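Berberine bridge enzyme-like 28 (PDB 5D79) is a secreted FAD-dependent oxidoreductase of the berberine bridge enzyme-like family that is involved in adaptation to salt stress. Local coordinates at residues Glu222-Phe236 / Phe500-Val514. Numbering follows the deposited sequence.
Sequences EDYFWAIRGGGGSSF and FKNNFERLVRVKTRV. With FAD (flavin-adenine dinucleotide), chain E.
Arg506 lies flat on Trp226: the guanidinium and indole planes are 17° apart, and Arg506 CZ stands 3.8 Å from the centroid of the Trp226 five-membered ring, over its face, which defines a cation-pi stack. Its aliphatic part uses the same face, with CD 3.5 Å from the centroid of the six-membered ring in a CH-pi contact. The side chain is extended, CG anti to the backbone N (chi1 -177°), which carries CD over one ring and the guanidinium over the other. In the conformer of Asp223 described here, one of two modelled, OD1 accepts side-on from both NE (2.9 Å) and NH2 of Arg506, almost in the guanidinium plane with the carboxylate turned well out of it, which would help fix the rotation of the guanidinium. With alanine in place of Arg506, the Asp223 carboxylate would probably lose its cationic mate and one indole face its cover.

Next to the Arg506 group the contact is mostly apolar. Leu507 CD2 wedges between Trp226 CZ3 (3.6 Å) and Phe236 CZ, and Val510 CG1 rests on Ala227 CB (3.7 Å). Val514 closes the far end, its CB over the face of Tyr224, 3.9 Å from the ring centroid, its CG2 at the edge of Phe236. A CB on Gly231 would probably collide with Leu507 CD2 and with Ala227 O. Lys511 NZ donates to Ser235 O (3.1 Å) and is also salt-bridged to Asp515 and Asp518.

Helices 222-227 and 504-514 cross at -121°, their axes 9.6 Å apart at closest approach, joining the PCMH-type FAD-binding region to the C-terminal berberine-like region. The glycine-rich turn after helix 222-227 leads to Gly233 and Ser234 of the FAD pocket. Tyr224 and Ile228 reach strand 202-208, whereas Phe504 packs on helix 488-500.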
loop_
_atom_site.group_PDB
_atom_site.type_symbol
_atom_site.label_atom_id
_atom_site.label_comp_id
_atom_site.label_asym_id
_atom_site.label_seq_id
_atom_site.Cartn_x
_atom_site.Cartn_y
_atom_site.Cartn_z
ATOM N N GLU A 222 10.238 16.432 14.518
ATOM C CA GLU A 222 9.223 16.611 13.483
ATOM C C GLU A 222 9.684 16.089 12.132
ATOM O O GLU A 222 8.878 15.567 11.373
ATOM C CB GLU A 222 8.816 18.083 13.365
ATOM C CG GLU A 222 7.931 18.561 14.504
ATOM C CD GLU A 222 6.640 17.767 14.616
ATOM O OE1 GLU A 222 5.785 17.910 13.722
ATOM O OE2 GLU A 222 6.481 16.995 15.590
ATOM N N ASP A 223 10.977 16.231 11.837
ATOM C CA ASP A 223 11.551 15.734 10.586
ATOM C C ASP A 223 11.407 14.209 10.510
ATOM O O ASP A 223 10.997 13.649 9.489
ATOM C CB ASP A 223 13.033 16.138 10.463
ATOM C CG ASP A 223 13.253 17.344 9.545
ATOM O OD1 ASP A 223 12.314 17.726 8.818
ATOM O OD2 ASP A 223 14.378 17.898 9.542
ATOM N N TYR A 224 11.755 13.540 11.602
ATOM C CA TYR A 224 11.636 12.096 11.665
ATOM C C TYR A 224 10.163 11.701 11.522
ATOM O O TYR A 224 9.820 10.821 10.720
ATOM C CB TYR A 224 12.228 11.581 12.984
ATOM C CG TYR A 224 12.828 10.181 12.953
ATOM C CD1 TYR A 224 12.341 9.184 12.096
ATOM C CD2 TYR A 224 13.880 9.855 13.804
ATOM C CE1 TYR A 224 12.899 7.912 12.093
ATOM C CE2 TYR A 224 14.438 8.597 13.810
ATOM C CZ TYR A 224 13.949 7.627 12.961
ATOM O OH TYR A 224 14.543 6.383 13.001
ATOM N N PHE A 225 9.301 12.363 12.298
ATOM C CA PHE A 225 7.859 12.090 12.292
ATOM C C PHE A 225 7.233 12.293 10.913
ATOM O O PHE A 225 6.246 11.659 10.543
ATOM C CB PHE A 225 7.141 12.975 13.315
ATOM C CG PHE A 225 5.691 12.617 13.501
ATOM C CD1 PHE A 225 5.333 11.420 14.108
ATOM C CD2 PHE A 225 4.688 13.464 13.056
ATOM C CE1 PHE A 225 4.000 11.075 14.263
ATOM C CE2 PHE A 225 3.358 13.126 13.210
ATOM C CZ PHE A 225 3.011 11.931 13.813
ATOM N N TRP A 226 7.819 13.193 10.148
ATOM C CA TRP A 226 7.324 13.485 8.820
ATOM C C TRP A 226 7.722 12.347 7.878
ATOM O O TRP A 226 6.880 11.787 7.169
ATOM C CB TRP A 226 7.869 14.850 8.370
ATOM C CG TRP A 226 7.587 15.267 6.967
ATOM C CD1 TRP A 226 6.508 15.970 6.519
ATOM C CD2 TRP A 226 8.428 15.050 5.828
ATOM N NE1 TRP A 226 6.612 16.181 5.167
ATOM C CE2 TRP A 226 7.785 15.626 4.720
ATOM C CE3 TRP A 226 9.655 14.410 5.636
ATOM C CZ2 TRP A 226 8.333 15.585 3.438
ATOM C CZ3 TRP A 226 10.195 14.373 4.371
ATOM C CH2 TRP A 226 9.540 14.953 3.289
ATOM N N ALA A 227 8.997 11.976 7.920
ATOM C CA ALA A 227 9.558 11.008 6.984
ATOM C C ALA A 227 8.879 9.644 7.063
ATOM O O ALA A 227 8.679 8.993 6.038
ATOM C CB ALA A 227 11.049 10.862 7.220
ATOM N N ILE A 228 8.521 9.214 8.268
ATOM C CA ILE A 228 7.926 7.888 8.433
ATOM C C ILE A 228 6.482 7.839 7.936
ATOM O O ILE A 228 5.934 6.759 7.735
ATOM C CB ILE A 228 7.975 7.403 9.916
ATOM C CG1 ILE A 228 7.252 8.380 10.846
ATOM C CG2 ILE A 228 9.405 7.227 10.368
ATOM C CD1 ILE A 228 7.175 7.904 12.282
ATOM N N ARG A 229 5.868 9.003 7.722
ATOM C CA ARG A 229 4.471 9.039 7.293
ATOM C C ARG A 229 4.319 9.216 5.785
ATOM O O ARG A 229 3.622 10.136 5.331
ATOM C CB ARG A 229 3.715 10.152 8.019
ATOM C CG ARG A 229 3.485 9.878 9.500
ATOM C CD ARG A 229 2.755 11.049 10.144
ATOM N NE ARG A 229 3.606 12.240 10.193
ATOM C CZ ARG A 229 3.184 13.478 9.969
ATOM N NH1 ARG A 229 1.914 13.707 9.674
ATOM N NH2 ARG A 229 4.039 14.485 10.041
ATOM N N GLY A 230 4.956 8.326 5.023
ATOM C CA GLY A 230 4.826 8.292 3.577
ATOM C C GLY A 230 6.136 8.010 2.861
ATOM O O GLY A 230 6.143 7.613 1.696
ATOM N N GLY A 231 7.249 8.201 3.566
ATOM C CA GLY A 231 8.572 8.146 2.961
ATOM C C GLY A 231 9.105 6.746 2.727
ATOM O O GLY A 231 10.210 6.565 2.203
ATOM N N GLY A 232 8.303 5.754 3.098
ATOM C CA GLY A 232 8.737 4.369 3.075
ATOM C C GLY A 232 9.556 4.086 4.314
ATOM O O GLY A 232 10.703 4.512 4.422
ATOM N N GLY A 233 8.964 3.368 5.260
ATOM C CA GLY A 233 9.610 3.101 6.535
ATOM C C GLY A 233 10.932 2.350 6.482
ATOM O O GLY A 233 11.763 2.511 7.371
ATOM N N SER A 234 11.149 1.544 5.447
ATOM C CA SER A 234 12.369 0.739 5.378
ATOM C C SER A 234 13.645 1.591 5.301
ATOM O O SER A 234 14.755 1.084 5.492
ATOM C CB SER A 234 12.306 -0.221 4.187
ATOM O OG SER A 234 12.233 0.481 2.963
ATOM N N SER A 235 13.484 2.885 5.035
ATOM C CA SER A 235 14.620 3.811 4.942
ATOM C C SER A 235 14.973 4.503 6.272
ATOM O O SER A 235 16.011 5.161 6.362
ATOM C CB SER A 235 14.348 4.893 3.875
ATOM O OG SER A 235 14.295 4.358 2.560
ATOM N N PHE A 236 14.130 4.370 7.297
ATOM C CA PHE A 236 14.236 5.266 8.455
ATOM C C PHE A 236 14.294 4.607 9.840
ATOM O O PHE A 236 14.650 5.272 10.819
ATOM C CB PHE A 236 13.077 6.280 8.420
ATOM C CG PHE A 236 13.155 7.229 7.260
ATOM C CD1 PHE A 236 14.019 8.317 7.295
ATOM C CD2 PHE A 236 12.402 7.020 6.120
ATOM C CE1 PHE A 236 14.120 9.181 6.224
ATOM C CE2 PHE A 236 12.499 7.883 5.048
ATOM C CZ PHE A 236 13.361 8.968 5.105
ATOM N N PHE A 500 8.483 10.539 -4.832
ATOM C CA PHE A 500 8.339 11.607 -3.852
ATOM C C PHE A 500 8.414 13.028 -4.398
ATOM O O PHE A 500 8.208 13.982 -3.643
ATOM C CB PHE A 500 9.403 11.442 -2.778
ATOM C CG PHE A 500 9.328 10.130 -2.070
ATOM C CD1 PHE A 500 8.230 9.820 -1.288
ATOM C CD2 PHE A 500 10.350 9.210 -2.179
ATOM C CE1 PHE A 500 8.149 8.625 -0.632
ATOM C CE2 PHE A 500 10.271 8.008 -1.518
ATOM C CZ PHE A 500 9.164 7.717 -0.743
ATOM N N LYS A 501 8.713 13.160 -5.692
ATOM C CA LYS A 501 8.831 14.454 -6.385
ATOM C C LYS A 501 9.665 15.484 -5.609
ATOM O O LYS A 501 10.823 15.222 -5.301
ATOM C CB LYS A 501 7.443 15.012 -6.707
ATOM C CG LYS A 501 6.647 14.094 -7.633
ATOM C CD LYS A 501 5.649 14.870 -8.475
ATOM C CE LYS A 501 5.277 14.095 -9.725
ATOM N NZ LYS A 501 3.930 14.478 -10.224
ATOM N N ASN A 502 9.093 16.640 -5.287
ATOM C CA ASN A 502 9.866 17.698 -4.625
ATOM C C ASN A 502 10.184 17.397 -3.162
ATOM O O ASN A 502 10.960 18.108 -2.525
ATOM C CB ASN A 502 9.129 19.031 -4.729
ATOM C CG ASN A 502 8.885 19.438 -6.165
ATOM O OD1 ASN A 502 9.784 19.368 -6.993
ATOM N ND2 ASN A 502 7.657 19.834 -6.476
ATOM N N ASN A 503 9.586 16.332 -2.637
ATOM C CA ASN A 503 9.819 15.919 -1.260
ATOM C C ASN A 503 11.079 15.084 -1.096
ATOM O O ASN A 503 11.477 14.775 0.028
ATOM C CB ASN A 503 8.625 15.122 -0.734
ATOM C CG ASN A 503 7.432 15.995 -0.397
ATOM O OD1 ASN A 503 7.576 17.185 -0.071
ATOM N ND2 ASN A 503 6.244 15.400 -0.439
ATOM N N PHE A 504 11.697 14.696 -2.207
ATOM C CA PHE A 504 12.852 13.802 -2.146
ATOM C C PHE A 504 14.048 14.395 -1.381
ATOM O O PHE A 504 14.683 13.694 -0.594
ATOM C CB PHE A 504 13.292 13.400 -3.555
ATOM C CG PHE A 504 14.542 12.549 -3.582
ATOM C CD1 PHE A 504 14.505 11.222 -3.149
ATOM C CD2 PHE A 504 15.749 13.070 -4.043
ATOM C CE1 PHE A 504 15.648 10.435 -3.176
ATOM C CE2 PHE A 504 16.892 12.294 -4.072
ATOM C CZ PHE A 504 16.844 10.970 -3.635
ATOM N N GLU A 505 14.339 15.680 -1.595
ATOM C CA GLU A 505 15.497 16.303 -0.955
ATOM C C GLU A 505 15.350 16.332 0.560
ATOM O O GLU A 505 16.292 15.994 1.272
ATOM C CB GLU A 505 15.729 17.712 -1.494
ATOM C CG GLU A 505 16.212 17.724 -2.940
ATOM C CD GLU A 505 17.522 16.946 -3.177
ATOM O OE1 GLU A 505 18.390 16.890 -2.269
ATOM O OE2 GLU A 505 17.673 16.395 -4.291
ATOM N N ARG A 506 14.169 16.701 1.056
ATOM C CA ARG A 506 13.937 16.690 2.503
ATOM C C ARG A 506 14.129 15.295 3.111
ATOM O O ARG A 506 14.811 15.147 4.129
ATOM C CB ARG A 506 12.541 17.211 2.851
ATOM C CG ARG A 506 12.321 17.259 4.357
ATOM C CD ARG A 506 10.993 17.862 4.785
ATOM N NE ARG A 506 10.929 17.928 6.245
ATOM C CZ ARG A 506 9.854 18.266 6.947
ATOM N NH1 ARG A 506 8.728 18.584 6.334
ATOM N NH2 ARG A 506 9.912 18.283 8.270
ATOM N N LEU A 507 13.531 14.282 2.482
ATOM C CA LEU A 507 13.665 12.897 2.924
ATOM C C LEU A 507 15.140 12.509 3.083
ATOM O O LEU A 507 15.516 11.858 4.063
ATOM C CB LEU A 507 12.971 11.954 1.937
ATOM C CG LEU A 507 11.450 11.913 2.016
ATOM C CD1 LEU A 507 10.861 11.386 0.725
ATOM C CD2 LEU A 507 11.016 11.069 3.207
ATOM N N VAL A 508 15.960 12.927 2.115
ATOM C CA VAL A 508 17.406 12.676 2.123
ATOM C C VAL A 508 18.092 13.413 3.271
ATOM O O VAL A 508 18.988 12.868 3.920
ATOM C CB VAL A 508 18.051 13.082 0.771
ATOM C CG1 VAL A 508 19.526 13.408 0.932
ATOM C CG2 VAL A 508 17.868 11.976 -0.255
ATOM N N ARG A 509 17.656 14.641 3.537
ATOM C CA ARG A 509 18.172 15.381 4.682
ATOM C C ARG A 509 17.797 14.657 5.979
ATOM O O ARG A 509 18.657 14.395 6.829
ATOM C CB ARG A 509 17.647 16.821 4.697
ATOM C CG ARG A 509 18.015 17.656 3.465
ATOM C CD ARG A 509 19.493 17.570 3.101
ATOM N NE ARG A 509 19.897 18.635 2.175
ATOM C CZ ARG A 509 19.897 18.527 0.850
ATOM N NH1 ARG A 509 19.514 17.394 0.270
ATOM N NH2 ARG A 509 20.281 19.551 0.102
ATOM N N VAL A 510 16.520 14.317 6.119
ATOM C CA VAL A 510 16.063 13.601 7.308
ATOM C C VAL A 510 16.817 12.274 7.426
ATOM O O VAL A 510 17.326 11.937 8.496
ATOM C CB VAL A 510 14.531 13.357 7.288
ATOM C CG1 VAL A 510 14.111 12.547 8.498
ATOM C CG2 VAL A 510 13.776 14.676 7.258
ATOM N N LYS A 511 16.928 11.555 6.310
ATOM C CA LYS A 511 17.672 10.295 6.266
ATOM C C LYS A 511 19.111 10.453 6.765
ATOM O O LYS A 511 19.629 9.601 7.487
ATOM C CB LYS A 511 17.673 9.736 4.840
ATOM C CG LYS A 511 18.639 8.592 4.590
ATOM C CD LYS A 511 18.256 7.316 5.320
ATOM C CE LYS A 511 19.142 6.164 4.847
ATOM N NZ LYS A 511 18.980 4.886 5.595
ATOM N N THR A 512 19.749 11.553 6.395
ATOM C CA THR A 512 21.140 11.763 6.761
ATOM C C THR A 512 21.295 12.042 8.254
ATOM O O THR A 512 22.274 11.621 8.867
ATOM C CB THR A 512 21.759 12.895 5.928
ATOM O OG1 THR A 512 21.633 12.558 4.540
ATOM C CG2 THR A 512 23.247 13.083 6.261
ATOM N N ARG A 513 20.322 12.706 8.861
ATOM C CA ARG A 513 20.411 12.966 10.297
ATOM C C ARG A 513 20.106 11.717 11.108
ATOM O O ARG A 513 20.891 11.327 11.967
ATOM C CB ARG A 513 19.462 14.094 10.722
ATOM C CG ARG A 513 19.591 14.489 12.189
ATOM C CD ARG A 513 18.605 15.582 12.572
ATOM N NE ARG A 513 17.214 15.129 12.540
ATOM C CZ ARG A 513 16.554 14.667 13.600
ATOM N NH1 ARG A 513 17.168 14.597 14.786
ATOM N NH2 ARG A 513 15.284 14.271 13.477
ATOM N N VAL A 514 18.975 11.083 10.815
ATOM C CA VAL A 514 18.438 10.019 11.665
ATOM C C VAL A 514 19.143 8.671 11.457
ATOM O O VAL A 514 19.152 7.825 12.357
ATOM C CB VAL A 514 16.884 9.847 11.450
ATOM C CG1 VAL A 514 16.193 11.194 11.464
ATOM C CG2 VAL A 514 16.549 9.092 10.161
HETATM P PA FAD E . 5.422 -5.483 4.035
HETATM O O1A FAD E . 6.022 -6.302 2.921
HETATM O O2A FAD E . 5.449 -6.195 5.368
HETATM O O5B FAD E . 6.158 -4.047 4.107
HETATM C C5B FAD E . 6.399 -3.282 2.934
HETATM C C4B FAD E . 7.553 -2.285 3.103
HETATM O O4B FAD E . 7.384 -1.576 4.318
HETATM C C3B FAD E . 8.896 -2.997 3.171
HETATM O O3B FAD E . 9.908 -2.238 2.544
HETATM C C2B FAD E . 9.143 -3.113 4.664
HETATM O O2B FAD E . 10.522 -3.164 4.984
HETATM C C1B FAD E . 8.426 -1.889 5.226
HETATM N N9A FAD E . 7.890 -2.065 6.593
HETATM C C8A FAD E . 6.879 -2.894 7.026
HETATM N N7A FAD E . 6.714 -2.708 8.361
HETATM C C5A FAD E . 7.599 -1.776 8.787
HETATM C C6A FAD E . 7.871 -1.208 10.032
HETATM N N6A FAD E . 7.043 -1.382 11.056
HETATM N N1A FAD E . 8.863 -0.254 10.147
HETATM C C2A FAD E . 9.575 0.142 9.036
HETATM N N3A FAD E . 9.303 -0.427 7.807
HETATM C C4A FAD E . 8.336 -1.365 7.681
HETATM N N1 FAD E . -1.969 0.083 -1.061
HETATM C C2 FAD E . -2.853 1.147 -1.120
HETATM O O2 FAD E . -2.593 2.210 -0.545
HETATM N N3 FAD E . -4.047 1.002 -1.815
HETATM C C4 FAD E . -4.368 -0.184 -2.455
HETATM O O4 FAD E . -5.483 -0.313 -2.962
HETATM C C4X FAD E . -3.484 -1.261 -2.374
HETATM N N5 FAD E . -3.825 -2.505 -2.883
HETATM C C5X FAD E . -3.079 -3.617 -2.524
HETATM C C6 FAD E . -3.525 -4.908 -2.803
HETATM C C7 FAD E . -2.758 -6.018 -2.441
HETATM C C7M FAD E . -3.242 -7.401 -2.758
HETATM C C8 FAD E . -1.556 -5.844 -1.752
HETATM C C8M FAD E . -0.701 -7.017 -1.373
HETATM C C9 FAD E . -1.111 -4.556 -1.475
HETATM C C9A FAD E . -1.841 -3.443 -1.902
HETATM N N10 FAD E . -1.384 -2.156 -1.660
HETATM C C10 FAD E . -2.297 -1.121 -1.645
HETATM C "C1'" FAD E . 0.058 -1.909 -1.342
HETATM C "C2'" FAD E . 0.370 -1.955 0.142
HETATM O "O2'" FAD E . -0.263 -0.869 0.781
HETATM C "C3'" FAD E . 1.885 -1.887 0.296
HETATM O "O3'" FAD E . 2.441 -3.061 -0.255
HETATM C "C4'" FAD E . 2.311 -1.826 1.742
HETATM O "O4'" FAD E . 3.587 -1.250 1.837
HETATM C "C5'" FAD E . 2.428 -3.231 2.289
HETATM O "O5'" FAD E . 2.483 -3.165 3.696
HETATM P P FAD E . 2.704 -4.540 4.490
HETATM O O1P FAD E . 3.027 -4.252 5.932
HETATM O O2P FAD E . 1.494 -5.433 4.370
HETATM O O3P FAD E . 3.903 -5.158 3.605
HETATM O O HOH W 1 17.508 5.685 12.197
#